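Local structure of sugar ABC transporter substrate-binding protein (Treponema pallidum subsp. pallidum, 5U2P) at residues A[37-43]-A[64-69]; A[101-107]-A[123-129]; A[156-160]-A[288-292]; A[190-194]-A[229-233]; A[194-198]-A[373-377]. The protein probably captures a sugar or related ligand, not yet identified, in the periplasm and delivers it to an ABC transporter for uptake. All coordinates share one frame; numbering follows the deposited sequence.

How the interactions relate
From the N terminus, interaction 1 closes the short loop of a beta-alpha-beta unit, pairing its two parallel strands. Interaction 2 follows in series within the same part of the fold and ties helix 101-104 to the loop that leads to strand 131-132. The remaining three lie farther along the chain and touch one another. Interaction 3 closes a long loop, joining the start of helix 160-172 to the segment after strand 285-288; interaction 4, the packing of helices 191-214 and 227-238, falls wholly within that loop. Interaction 5 shares Ala194 with interaction 4, crosses interaction 3 along the chain, and brings residues 373-377 back against helix 191-214.

Interaction 1. Residues A[37-43]-A[64-69]; sequences LIREKHY and VETIQD
Val64 sets its CG1 methyl over the centre of the Tyr43 ring, a CH-pi contact with CG1 3.9 Å from the ring centroid and 13° off the ring normal. The two side chains come from opposite directions, whereas Thr66 crosses the tyrosine at roughly a right angle, its CG2 3.6 Å from Tyr43 CD2. Beside them, Ile38 CG2 lies 3.6 Å from Val64 CG1 and also meets Thr66 CG2, forming a small apolar patch on the sheet face that bears Ile38 and Thr66. Leu37, Glu65 and Ile67 occupy the other face: Leu37 CD1 rests on the Glu65 carboxylate carbon and on Ile67 CG1, while the Glu65 carboxylate reaches out to a salt bridge with Arg79. The parallel strands are linked by Ile38 N to Glu65 O (3.1 Å), Ile67 N to Ile38 O (2.9 Å) and Glu40 N to Ile67 O (2.7 Å). Beyond the pairing, Asp69 has its CG beside its own backbone N (chi1 -71°), which directs the carboxylate at the 3-10 turn 40-42; OD2 accepts from Lys41 N through its syn lone pair at 2.9 Å. Strands 33-39 and 61-67, with helix 45-58 between them, form a beta-alpha-beta unit. Strand 61-67 is at the margin of the five-stranded sheet, strand 88-92 flanks strand 33-39 on its other side, helix 45-58 packs on Ile38 and Val64, and helix 72-81 on Arg39 and Ile67.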
# COMPACT_ATOMS: atom_id res chain seq x y z
N LEU A 37 -2.83 -19.37 -15.48
CA LEU A 37 -1.44 -18.92 -15.62
C LEU A 37 -1.06 -18.16 -14.36
O LEU A 37 -1.78 -17.26 -13.93
CB LEU A 37 -1.28 -18.00 -16.83
CG LEU A 37 0.13 -17.75 -17.34
CD1 LEU A 37 0.63 -18.94 -18.14
CD2 LEU A 37 0.18 -16.46 -18.16
N ILE A 38 0.07 -18.50 -13.77
CA ILE A 38 0.50 -17.87 -12.53
C ILE A 38 2.03 -17.74 -12.45
O ILE A 38 2.75 -18.45 -13.15
CB ILE A 38 0.01 -18.67 -11.31
CG1 ILE A 38 0.21 -17.87 -10.02
CG2 ILE A 38 0.71 -20.03 -11.26
CD1 ILE A 38 -0.26 -18.58 -8.78
N ARG A 39 2.50 -16.81 -11.63
CA ARG A 39 3.93 -16.66 -11.38
C ARG A 39 4.44 -17.84 -10.56
O ARG A 39 3.79 -18.26 -9.61
CB ARG A 39 4.24 -15.35 -10.65
CG ARG A 39 4.14 -14.09 -11.51
CD ARG A 39 4.47 -12.84 -10.69
NE ARG A 39 3.96 -11.61 -11.29
CZ ARG A 39 4.70 -10.70 -11.93
NH1 ARG A 39 6.01 -10.86 -12.08
NH2 ARG A 39 4.12 -9.62 -12.43
N GLU A 40 5.60 -18.35 -10.94
CA GLU A 40 6.22 -19.47 -10.26
C GLU A 40 6.24 -19.28 -8.75
O GLU A 40 5.72 -20.11 -8.00
CB GLU A 40 7.65 -19.65 -10.80
CG GLU A 40 8.43 -20.81 -10.20
CD GLU A 40 9.83 -20.91 -10.78
OE1 GLU A 40 10.36 -19.88 -11.24
OE2 GLU A 40 10.39 -22.02 -10.78
N LYS A 41 6.80 -18.16 -8.29
CA LYS A 41 6.98 -17.93 -6.85
C LYS A 41 5.67 -17.58 -6.15
O LYS A 41 5.63 -17.50 -4.93
CB LYS A 41 8.00 -16.82 -6.59
CG LYS A 41 9.42 -17.15 -7.03
CD LYS A 41 10.39 -16.05 -6.62
CE LYS A 41 11.83 -16.43 -6.91
NZ LYS A 41 12.10 -16.49 -8.37
N HIS A 42 4.61 -17.38 -6.91
CA HIS A 42 3.32 -17.06 -6.32
C HIS A 42 2.39 -18.27 -6.30
O HIS A 42 1.28 -18.20 -5.77
CB HIS A 42 2.66 -15.90 -7.09
CG HIS A 42 3.34 -14.58 -6.88
ND1 HIS A 42 3.01 -13.45 -7.60
CD2 HIS A 42 4.32 -14.22 -6.03
CE1 HIS A 42 3.77 -12.45 -7.20
NE2 HIS A 42 4.57 -12.88 -6.24
N TYR A 43 2.84 -19.38 -6.88
CA TYR A 43 2.05 -20.62 -6.88
C TYR A 43 2.27 -21.34 -5.56
O TYR A 43 2.93 -22.38 -5.50
CB TYR A 43 2.43 -21.52 -8.06
CG TYR A 43 1.55 -22.74 -8.23
CD1 TYR A 43 0.18 -22.68 -7.99
CD2 TYR A 43 2.09 -23.95 -8.67
CE1 TYR A 43 -0.63 -23.79 -8.16
CE2 TYR A 43 1.29 -25.06 -8.84
CZ TYR A 43 -0.06 -24.98 -8.59
OH TYR A 43 -0.85 -26.10 -8.76
N VAL A 64 -2.68 -25.81 -14.02
CA VAL A 64 -1.87 -24.63 -13.74
C VAL A 64 -0.59 -24.61 -14.57
O VAL A 64 0.14 -25.60 -14.66
CB VAL A 64 -1.50 -24.54 -12.25
CG1 VAL A 64 -0.62 -23.32 -11.97
CG2 VAL A 64 -2.76 -24.48 -11.40
N GLU A 65 -0.33 -23.45 -15.17
CA GLU A 65 0.87 -23.20 -15.94
C GLU A 65 1.67 -22.10 -15.25
O GLU A 65 1.21 -20.96 -15.18
CB GLU A 65 0.50 -22.78 -17.36
CG GLU A 65 1.65 -22.66 -18.32
CD GLU A 65 1.20 -22.17 -19.69
OE1 GLU A 65 2.06 -21.74 -20.48
OE2 GLU A 65 -0.03 -22.21 -19.96
N THR A 66 2.85 -22.43 -14.71
CA THR A 66 3.66 -21.43 -14.01
C THR A 66 4.72 -20.81 -14.91
O THR A 66 5.26 -21.48 -15.79
CB THR A 66 4.38 -22.00 -12.78
OG1 THR A 66 5.33 -22.98 -13.19
CG2 THR A 66 3.38 -22.61 -11.80
N ILE A 67 5.00 -19.54 -14.67
CA ILE A 67 6.03 -18.84 -15.40
C ILE A 67 7.03 -18.24 -14.42
O ILE A 67 6.64 -17.68 -13.39
CB ILE A 67 5.44 -17.73 -16.28
CG1 ILE A 67 4.32 -18.27 -17.18
CG2 ILE A 67 6.53 -17.06 -17.10
CD1 ILE A 67 4.76 -19.29 -18.23
N GLN A 68 8.31 -18.37 -14.75
CA GLN A 68 9.40 -17.75 -14.00
C GLN A 68 9.10 -16.27 -13.84
O GLN A 68 8.78 -15.59 -14.82
CB GLN A 68 10.73 -17.97 -14.70
CG GLN A 68 11.96 -17.64 -13.88
CD GLN A 68 13.24 -18.01 -14.60
OE1 GLN A 68 13.45 -19.18 -14.95
NE2 GLN A 68 14.10 -17.03 -14.84
N ASP A 69 9.20 -15.77 -12.61
CA ASP A 69 8.64 -14.47 -12.25
C ASP A 69 9.12 -13.32 -13.11
O ASP A 69 8.32 -12.50 -13.56
CB ASP A 69 8.94 -14.17 -10.78
CG ASP A 69 8.14 -15.04 -9.84
OD1 ASP A 69 7.46 -14.49 -8.95
OD2 ASP A 69 8.19 -16.28 -10.00

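Interaction 2. Residues A[101-107]-A[123-129]; sequences PYLYFVD and DPYGKTF
Asp123 receives the Tyr102 hydroxyl, whose OH donates to OD2 over 2.6 Å on the syn side, 17° out of the carboxylate plane. Asp123 OD1 organises the loop itself, accepting from Tyr125 N, which makes an Asx turn, and from Lys127 N at 2.8 Å, the two donors arriving from opposite faces of the carboxylate. With a type I turn over residues 123-126, this grip probably fixes the acid facing the tyrosine. Tyr125 then lays CD2 3.4 Å from Tyr102 OH, its ring plane nearly perpendicular to that of Tyr102. Lys127 crosses Tyr102 at about a right angle, CD reaching the ring edge, and a water joins its NZ to Tyr102 OH. Lys127 CD also lies 3.3 Å from Asp107 OD2, an acid whose OD1 is bonded to Ser109. Phe129 completes the aromatic cluster. A chi1 of -78° swings its ring between Pro101 and Tyr102: one face meets Pro101, whose CB sits 3.4 Å from the Phe129 centroid in a CH-pi contact, and the edge runs into the face of Tyr102, a T-shaped pair with planes at 87°. A second water bridges Phe129 O and Val106 O, each at 2.7 Å. Helix 101-104 is thereby fastened to the loop running into strand 131-132, while Phe105 and Val106 lean on strand 307-311 and Phe105 also packs against helix 72-81 and strand 88-92.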
# COMPACT_ATOMS: atom_id res chain seq x y z
N PRO A 101 -7.61 -3.42 -19.74
CA PRO A 101 -8.53 -4.47 -19.27
C PRO A 101 -9.80 -4.62 -20.09
O PRO A 101 -10.43 -5.68 -20.05
CB PRO A 101 -8.86 -4.02 -17.83
CG PRO A 101 -8.74 -2.53 -17.89
CD PRO A 101 -7.60 -2.26 -18.83
N TYR A 102 -10.20 -3.58 -20.83
CA TYR A 102 -11.44 -3.64 -21.61
C TYR A 102 -11.24 -4.49 -22.86
O TYR A 102 -12.20 -4.94 -23.49
CB TYR A 102 -11.93 -2.22 -21.94
CG TYR A 102 -12.25 -1.48 -20.66
CD1 TYR A 102 -11.31 -0.66 -20.05
CD2 TYR A 102 -13.48 -1.67 -20.02
CE1 TYR A 102 -11.59 -0.01 -18.86
CE2 TYR A 102 -13.77 -1.01 -18.83
CZ TYR A 102 -12.82 -0.19 -18.26
OH TYR A 102 -13.10 0.44 -17.07
N LEU A 103 -9.98 -4.73 -23.21
CA LEU A 103 -9.60 -5.64 -24.29
C LEU A 103 -9.46 -7.08 -23.84
O LEU A 103 -9.78 -8.00 -24.60
CB LEU A 103 -8.27 -5.22 -24.90
CG LEU A 103 -8.25 -4.82 -26.37
CD1 LEU A 103 -9.09 -3.57 -26.57
CD2 LEU A 103 -6.82 -4.60 -26.83
N TYR A 104 -8.96 -7.28 -22.62
CA TYR A 104 -8.48 -8.61 -22.24
C TYR A 104 -9.16 -9.28 -21.06
O TYR A 104 -9.11 -10.50 -20.96
CB TYR A 104 -6.99 -8.54 -21.92
CG TYR A 104 -6.14 -8.17 -23.11
CD1 TYR A 104 -6.13 -8.97 -24.25
CD2 TYR A 104 -5.34 -7.05 -23.09
CE1 TYR A 104 -5.35 -8.65 -25.33
CE2 TYR A 104 -4.55 -6.71 -24.16
CZ TYR A 104 -4.56 -7.52 -25.28
OH TYR A 104 -3.79 -7.21 -26.36
N PHE A 105 -9.77 -8.50 -20.16
CA PHE A 105 -10.30 -9.05 -18.91
C PHE A 105 -11.79 -8.85 -18.69
O PHE A 105 -12.37 -7.86 -19.10
CB PHE A 105 -9.55 -8.46 -17.73
CG PHE A 105 -8.07 -8.64 -17.80
CD1 PHE A 105 -7.53 -9.88 -18.12
CD2 PHE A 105 -7.21 -7.59 -17.56
CE1 PHE A 105 -6.16 -10.06 -18.21
CE2 PHE A 105 -5.83 -7.76 -17.66
CZ PHE A 105 -5.31 -9.00 -17.98
N VAL A 106 -12.39 -9.78 -17.98
CA VAL A 106 -13.80 -9.67 -17.62
C VAL A 106 -13.99 -8.67 -16.49
O VAL A 106 -13.30 -8.74 -15.47
CB VAL A 106 -14.38 -11.02 -17.19
CG1 VAL A 106 -15.84 -10.86 -16.79
CG2 VAL A 106 -14.23 -12.02 -18.33
N ASP A 107 -14.92 -7.73 -16.66
CA ASP A 107 -15.25 -6.77 -15.60
C ASP A 107 -16.01 -7.48 -14.48
O ASP A 107 -17.12 -7.97 -14.68
CB ASP A 107 -16.08 -5.61 -16.18
CG ASP A 107 -16.58 -4.64 -15.10
OD1 ASP A 107 -16.10 -4.71 -13.97
OD2 ASP A 107 -17.47 -3.81 -15.40
N ASP A 123 -9.65 0.18 -11.39
CA ASP A 123 -8.98 0.87 -12.49
C ASP A 123 -9.34 2.34 -12.39
O ASP A 123 -10.00 2.74 -11.43
CB ASP A 123 -9.38 0.24 -13.84
CG ASP A 123 -10.72 0.73 -14.39
OD1 ASP A 123 -11.60 1.21 -13.63
OD2 ASP A 123 -10.91 0.61 -15.62
N PRO A 124 -8.89 3.16 -13.35
CA PRO A 124 -9.13 4.60 -13.15
C PRO A 124 -10.60 4.99 -13.30
O PRO A 124 -10.96 6.14 -13.01
CB PRO A 124 -8.26 5.25 -14.23
CG PRO A 124 -7.18 4.23 -14.53
CD PRO A 124 -7.88 2.90 -14.39
N TYR A 125 -11.44 4.05 -13.75
CA TYR A 125 -12.87 4.26 -13.86
C TYR A 125 -13.62 3.68 -12.68
O TYR A 125 -14.84 3.78 -12.61
CB TYR A 125 -13.43 3.60 -15.13
CG TYR A 125 -13.01 4.23 -16.44
CD1 TYR A 125 -13.66 5.35 -16.94
CD2 TYR A 125 -11.98 3.68 -17.20
CE1 TYR A 125 -13.28 5.92 -18.14
CE2 TYR A 125 -11.60 4.24 -18.41
CZ TYR A 125 -12.25 5.36 -18.86
OH TYR A 125 -11.87 5.90 -20.07
N GLY A 126 -12.90 3.03 -11.77
CA GLY A 126 -13.54 2.49 -10.58
C GLY A 126 -13.97 1.03 -10.69
O GLY A 126 -14.71 0.53 -9.84
N LYS A 127 -13.51 0.35 -11.74
CA LYS A 127 -13.97 -1.02 -12.02
C LYS A 127 -12.97 -2.06 -11.53
O LYS A 127 -11.77 -1.82 -11.51
CB LYS A 127 -14.20 -1.19 -13.52
CG LYS A 127 -15.43 -0.44 -14.04
CD LYS A 127 -15.87 -0.98 -15.39
CE LYS A 127 -17.23 -0.43 -15.79
NZ LYS A 127 -17.26 1.07 -15.74
N THR A 128 -13.49 -3.21 -11.12
CA THR A 128 -12.67 -4.26 -10.51
C THR A 128 -12.47 -5.37 -11.54
O THR A 128 -13.45 -5.95 -12.01
CB THR A 128 -13.37 -4.86 -9.25
OG1 THR A 128 -13.54 -3.83 -8.26
CG2 THR A 128 -12.57 -6.00 -8.65
N PHE A 129 -11.22 -5.67 -11.88
CA PHE A 129 -10.93 -6.65 -12.93
C PHE A 129 -10.20 -7.92 -12.42
O PHE A 129 -9.79 -8.76 -13.22
CB PHE A 129 -10.09 -6.00 -14.04
CG PHE A 129 -10.90 -5.14 -14.99
CD1 PHE A 129 -11.71 -5.73 -15.94
CD2 PHE A 129 -10.85 -3.76 -14.92
CE1 PHE A 129 -12.45 -4.94 -16.82
CE2 PHE A 129 -11.59 -2.99 -15.79
CZ PHE A 129 -12.39 -3.58 -16.73
O HOH W 1 -15.53 2.15 -17.32
O HOH W 2 -11.26 -10.34 -14.88

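Interaction 3. Residues A[156-160]-A[288-292]; sequences EPKSW and CVLPI
Glu156 packs on Cys288, its extended chain placing CD 3.6 Å from Cys288 CB and CG close to the sulfur, while OE1 is held by Tyr144 of strand 138-145. This is loop-to-loop packing: the run into helix 160-172 follows the segment leaving strand 285-288, in which Pro291 centres an inverse gamma turn, and the end-to-end directions differ by 13°. Pro157 contributes its carbonyl, bridged by a water that donates to Pro157 O at 2.6 Å and to Val289 O at 2.8 Å; two acceptors facing each other are thus satisfied without a direct bond. Ser159 is the N-cap of helix 160-172, its OG bonded to Glu162 N, and its backbone is pressed by the Pro291 ring, with CG 3.1 Å from Ser159 O. Trp160, the first residue of that helix, lays its indole against helix 227-238, while its CZ3 approaches Ile292 CG1 at 4.2 Å. Pro291 O lies in the indole plane at the ring's edge, 3.5 Å from Trp160 CE3, and receives a CA-H...O contact from Trp160 CA at 3.2 Å.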
# COMPACT_ATOMS: atom_id res chain seq x y z
N GLU A 156 -2.30 10.19 22.59
CA GLU A 156 -2.33 9.89 21.17
C GLU A 156 -2.71 11.16 20.39
O GLU A 156 -3.78 11.71 20.61
CB GLU A 156 -3.31 8.76 20.87
CG GLU A 156 -3.38 8.38 19.42
CD GLU A 156 -4.34 7.26 19.15
OE1 GLU A 156 -4.01 6.10 19.45
OE2 GLU A 156 -5.44 7.55 18.62
N PRO A 157 -1.82 11.63 19.49
CA PRO A 157 -2.13 12.88 18.80
C PRO A 157 -3.28 12.72 17.82
O PRO A 157 -3.22 11.83 16.97
CB PRO A 157 -0.83 13.21 18.05
CG PRO A 157 -0.17 11.90 17.87
CD PRO A 157 -0.52 11.08 19.08
N LYS A 158 -4.31 13.56 17.95
CA LYS A 158 -5.47 13.43 17.09
C LYS A 158 -5.60 14.60 16.12
O LYS A 158 -6.58 14.72 15.39
CB LYS A 158 -6.74 13.28 17.93
CG LYS A 158 -6.62 12.16 18.96
CD LYS A 158 -7.95 11.51 19.28
CE LYS A 158 -7.75 10.26 20.12
NZ LYS A 158 -9.02 9.54 20.39
N SER A 159 -4.58 15.45 16.10
CA SER A 159 -4.52 16.60 15.20
C SER A 159 -3.06 16.99 14.98
O SER A 159 -2.17 16.49 15.66
CB SER A 159 -5.25 17.79 15.80
OG SER A 159 -4.51 18.28 16.90
N TRP A 160 -2.83 17.91 14.05
CA TRP A 160 -1.49 18.40 13.74
C TRP A 160 -0.82 19.09 14.92
O TRP A 160 0.37 18.92 15.14
CB TRP A 160 -1.56 19.36 12.55
CG TRP A 160 -0.32 20.19 12.31
CD1 TRP A 160 -0.17 21.53 12.55
CD2 TRP A 160 0.94 19.74 11.77
NE1 TRP A 160 1.09 21.94 12.19
CE2 TRP A 160 1.79 20.86 11.71
CE3 TRP A 160 1.42 18.50 11.33
CZ2 TRP A 160 3.10 20.78 11.24
CZ3 TRP A 160 2.72 18.43 10.86
CH2 TRP A 160 3.54 19.55 10.82
N CYS A 288 -2.03 5.01 14.96
CA CYS A 288 -3.08 5.97 14.65
C CYS A 288 -2.78 6.70 13.36
O CYS A 288 -1.70 6.56 12.78
CB CYS A 288 -3.23 6.97 15.79
SG CYS A 288 -1.75 7.97 16.07
N VAL A 289 -3.76 7.46 12.90
CA VAL A 289 -3.59 8.31 11.73
C VAL A 289 -2.52 9.35 11.97
O VAL A 289 -2.43 9.90 13.07
CB VAL A 289 -4.92 8.99 11.37
CG1 VAL A 289 -4.70 10.19 10.44
CG2 VAL A 289 -5.85 7.98 10.75
N LEU A 290 -1.71 9.62 10.96
CA LEU A 290 -0.75 10.72 11.07
C LEU A 290 -1.45 12.03 10.73
O LEU A 290 -1.79 12.27 9.57
CB LEU A 290 0.45 10.51 10.14
CG LEU A 290 1.51 11.62 10.18
CD1 LEU A 290 2.44 11.50 11.39
CD2 LEU A 290 2.29 11.59 8.91
N PRO A 291 -1.67 12.90 11.74
CA PRO A 291 -2.45 14.11 11.43
C PRO A 291 -1.61 15.20 10.77
O PRO A 291 -1.21 16.17 11.42
CB PRO A 291 -2.95 14.56 12.81
CG PRO A 291 -1.86 14.13 13.74
CD PRO A 291 -1.30 12.84 13.17
N ILE A 292 -1.38 15.05 9.46
CA ILE A 292 -0.45 15.90 8.72
C ILE A 292 -1.19 16.69 7.65
O ILE A 292 -0.59 17.52 6.96
CB ILE A 292 0.67 15.05 8.07
CG1 ILE A 292 1.83 15.94 7.61
CG2 ILE A 292 0.11 14.19 6.93
CD1 ILE A 292 3.05 15.16 7.17
O HOH W 3 -4.36 10.70 14.89

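Interaction 4. Residues A[190-194]-A[229-233]; sequences HTLLA and VLGAY
Leu193 and Tyr233 both send CG anti to the backbone N (chi1 -169° and -157°), and these torsions carry the two side chains toward each other until they cross at about a right angle. Leu193 covers one face of the tyrosine ring: CB stands over its centre, 4.1 Å from the centroid and 12° off the normal, a CH-pi contact, while Leu193 CD2 lies 3.8 Å from Tyr233 CE2 and its CD1 near Tyr233 CG. Leu192 takes the ring's edge instead, its CD2 in the ring plane and 3.7 Å from Tyr233 CE1. The surroundings are buried, where the first turn of helix 191-214 meets helix 227-238 in the packing of this lobe of a bacterial extracellular solute-binding protein. His190, the N-cap residue of helix 191-214, touches the phenolic end, with CB 3.9 Å from Tyr233 OH; its imidazole NE2 is bonded to Ser183 O. One turn back on the second helix, Leu230 brings CD2 to within 3.8 Å of Leu193 CD2, the two side chains meeting at a slant, and it also packs on helix 406-417. The backbone of the same turn comes near as well, Val229 O lying 4.0 Å from Leu193 CD1. Tyr233 also meets Phe237, a turn further along its own helix, edge-to-face, and Leu192 packs on Phe267 of strand 263-267.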
# COMPACT_ATOMS: atom_id res chain seq x y z
N HIS A 190 9.64 10.66 0.00
CA HIS A 190 9.60 9.78 1.15
C HIS A 190 8.16 9.51 1.60
O HIS A 190 7.28 10.33 1.42
CB HIS A 190 10.41 10.36 2.31
CG HIS A 190 10.48 9.43 3.47
ND1 HIS A 190 9.61 9.50 4.54
CD2 HIS A 190 11.26 8.35 3.69
CE1 HIS A 190 9.87 8.52 5.38
NE2 HIS A 190 10.87 7.80 4.88
N THR A 191 7.95 8.34 2.20
CA THR A 191 6.66 7.92 2.74
C THR A 191 5.84 8.99 3.46
O THR A 191 4.63 9.06 3.30
CB THR A 191 6.89 6.76 3.75
OG1 THR A 191 7.85 5.83 3.21
CG2 THR A 191 5.60 6.06 4.07
N LEU A 192 6.48 9.76 4.33
CA LEU A 192 5.80 10.79 5.09
C LEU A 192 5.14 11.83 4.19
O LEU A 192 3.94 12.11 4.29
CB LEU A 192 6.78 11.49 6.05
CG LEU A 192 6.24 12.69 6.83
CD1 LEU A 192 5.09 12.24 7.66
CD2 LEU A 192 7.33 13.28 7.71
N LEU A 193 5.93 12.39 3.28
CA LEU A 193 5.38 13.39 2.38
C LEU A 193 4.43 12.73 1.37
O LEU A 193 3.40 13.32 1.00
CB LEU A 193 6.50 14.14 1.66
CG LEU A 193 6.07 15.39 0.88
CD1 LEU A 193 5.33 16.37 1.79
CD2 LEU A 193 7.30 16.05 0.25
N ALA A 194 4.75 11.52 0.94
CA ALA A 194 3.88 10.77 0.03
C ALA A 194 2.48 10.59 0.62
O ALA A 194 1.47 10.79 -0.05
CB ALA A 194 4.49 9.43 -0.31
N VAL A 229 1.12 21.11 2.76
CA VAL A 229 1.75 19.89 3.27
C VAL A 229 3.27 20.01 3.21
O VAL A 229 3.97 19.44 4.05
CB VAL A 229 1.28 18.62 2.50
CG1 VAL A 229 -0.24 18.55 2.47
CG2 VAL A 229 1.84 18.59 1.09
N LEU A 230 3.78 20.74 2.23
CA LEU A 230 5.21 21.03 2.20
C LEU A 230 5.54 21.91 3.39
O LEU A 230 6.58 21.73 4.03
CB LEU A 230 5.61 21.70 0.87
CG LEU A 230 5.58 20.75 -0.32
CD1 LEU A 230 5.66 21.54 -1.61
CD2 LEU A 230 6.70 19.73 -0.28
N GLY A 231 4.65 22.84 3.71
CA GLY A 231 4.80 23.69 4.89
C GLY A 231 4.92 22.86 6.17
O GLY A 231 5.77 23.12 7.02
N ALA A 232 4.06 21.86 6.30
CA ALA A 232 4.07 20.96 7.47
C ALA A 232 5.38 20.21 7.57
O ALA A 232 6.01 20.12 8.64
CB ALA A 232 2.89 19.97 7.37
N TYR A 233 5.80 19.67 6.43
CA TYR A 233 7.05 18.94 6.31
C TYR A 233 8.22 19.80 6.82
O TYR A 233 8.99 19.40 7.69
CB TYR A 233 7.23 18.54 4.84
CG TYR A 233 8.12 17.37 4.52
CD1 TYR A 233 8.10 16.22 5.30
CD2 TYR A 233 8.94 17.38 3.40
CE1 TYR A 233 8.90 15.14 4.99
CE2 TYR A 233 9.74 16.30 3.09
CZ TYR A 233 9.72 15.18 3.89
OH TYR A 233 10.52 14.08 3.60

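Interaction 5. Residues A[194-198]-A[373-377]; sequences ADAIT and IQAID. With EDO (1,2-ethanediol), chain E.
The backbones come closest at Thr198 and Ala375, with CA atoms 5.6 Å apart, and at Ala194 and Ile376, 5.7 Å apart, so one turn of helix 191-214 faces the chain as it leaves strand 372-374. Here a helix packs on the end of a strand, in the lobe of this solute-binding protein built round the mixed sheet that includes strands 138-145 and 300-303. Thr198 carries the polar link. With its hydroxyl opposite the carbonyl carbon (chi1 -65°), Thr198 OG1 donates to Ala194 O at 2.7 Å, one turn back, and accepts from Ile376 N at 3.0 Å; the single oxygen thus ties helix to loop and is fixed in rotation by both bonds. Ala194 O also takes the regular helical bond from Thr198 N, the two donors reaching it from opposite faces of its carbonyl plane. The methyl branch of Thr198, CG2, meets the strand end, 3.5 Å from Ile373 CD1 and close to Gln374 O, the threonine and Ile373 side chains sliding past each other in opposite directions. Ile376 spans the rest: CG1 is 3.9 Å from Ala194 CB, and CD1 meets Ile197 CG2, the two isoleucines crossing at about a right angle. The Asp377 carboxylate rests against Ala194 CB, with OD1 3.5 Å away. Asp377 OD1 also accepts from O2 of an ethanediol, probably from the crystallisation liquor and also held by Ser138 and Asn140, at 2.8 Å.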
# COMPACT_ATOMS: atom_id res chain seq x y z
N ALA A 194 4.75 11.52 0.94
CA ALA A 194 3.88 10.77 0.03
C ALA A 194 2.48 10.59 0.62
O ALA A 194 1.47 10.79 -0.05
CB ALA A 194 4.49 9.43 -0.31
N ASP A 195 2.44 10.17 1.89
CA ASP A 195 1.18 10.00 2.59
C ASP A 195 0.37 11.29 2.57
O ASP A 195 -0.81 11.32 2.16
CB ASP A 195 1.45 9.54 4.02
CG ASP A 195 0.19 9.39 4.84
OD1 ASP A 195 -0.46 8.32 4.72
OD2 ASP A 195 -0.13 10.32 5.61
N ALA A 196 1.00 12.39 2.95
CA ALA A 196 0.29 13.65 3.08
C ALA A 196 -0.18 14.20 1.74
O ALA A 196 -1.31 14.67 1.64
CB ALA A 196 1.18 14.65 3.80
N ILE A 197 0.68 14.14 0.72
CA ILE A 197 0.30 14.60 -0.61
C ILE A 197 -0.89 13.78 -1.11
O ILE A 197 -1.83 14.31 -1.71
CB ILE A 197 1.48 14.48 -1.62
CG1 ILE A 197 2.57 15.51 -1.28
CG2 ILE A 197 1.00 14.67 -3.07
CD1 ILE A 197 3.86 15.33 -2.06
N THR A 198 -0.84 12.48 -0.85
CA THR A 198 -1.85 11.58 -1.37
C THR A 198 -3.20 11.92 -0.73
O THR A 198 -4.24 11.96 -1.42
CB THR A 198 -1.46 10.09 -1.12
OG1 THR A 198 -0.28 9.79 -1.88
CG2 THR A 198 -2.58 9.14 -1.57
N ILE A 373 -6.30 4.42 0.25
CA ILE A 373 -5.91 4.70 -1.11
C ILE A 373 -4.42 4.53 -1.27
O ILE A 373 -3.68 4.56 -0.28
CB ILE A 373 -6.34 6.11 -1.56
CG1 ILE A 373 -5.72 7.19 -0.66
CG2 ILE A 373 -7.84 6.17 -1.53
CD1 ILE A 373 -6.05 8.65 -1.15
N GLN A 374 -3.97 4.30 -2.49
CA GLN A 374 -2.56 4.05 -2.72
C GLN A 374 -1.71 5.32 -2.67
O GLN A 374 -1.94 6.29 -3.44
CB GLN A 374 -2.34 3.33 -4.05
CG GLN A 374 -0.85 3.06 -4.29
CD GLN A 374 -0.58 1.85 -5.14
OE1 GLN A 374 -0.97 0.73 -4.80
NE2 GLN A 374 0.10 2.06 -6.26
N ALA A 375 -0.72 5.32 -1.79
CA ALA A 375 0.25 6.39 -1.69
C ALA A 375 1.08 6.51 -2.96
O ALA A 375 1.45 5.51 -3.57
CB ALA A 375 1.18 6.18 -0.48
N ILE A 376 1.39 7.75 -3.35
CA ILE A 376 2.07 7.98 -4.61
C ILE A 376 3.46 7.35 -4.71
O ILE A 376 3.92 7.09 -5.83
CB ILE A 376 2.17 9.48 -4.93
CG1 ILE A 376 2.92 10.22 -3.81
CG2 ILE A 376 0.79 10.06 -5.17
CD1 ILE A 376 3.29 11.69 -4.15
N ASP A 377 4.11 7.05 -3.58
CA ASP A 377 5.44 6.41 -3.63
C ASP A 377 5.35 4.90 -3.83
O ASP A 377 6.38 4.25 -3.98
CB ASP A 377 6.28 6.73 -2.36
CG ASP A 377 5.68 6.18 -1.07
OD1 ASP A 377 4.45 5.98 -1.02
OD2 ASP A 377 6.47 6.00 -0.09
C1 EDO E . 3.91 1.83 0.97
O1 EDO E . 3.54 1.87 2.34
C2 EDO E . 3.75 3.17 0.27
O2 EDO E . 3.71 4.30 1.14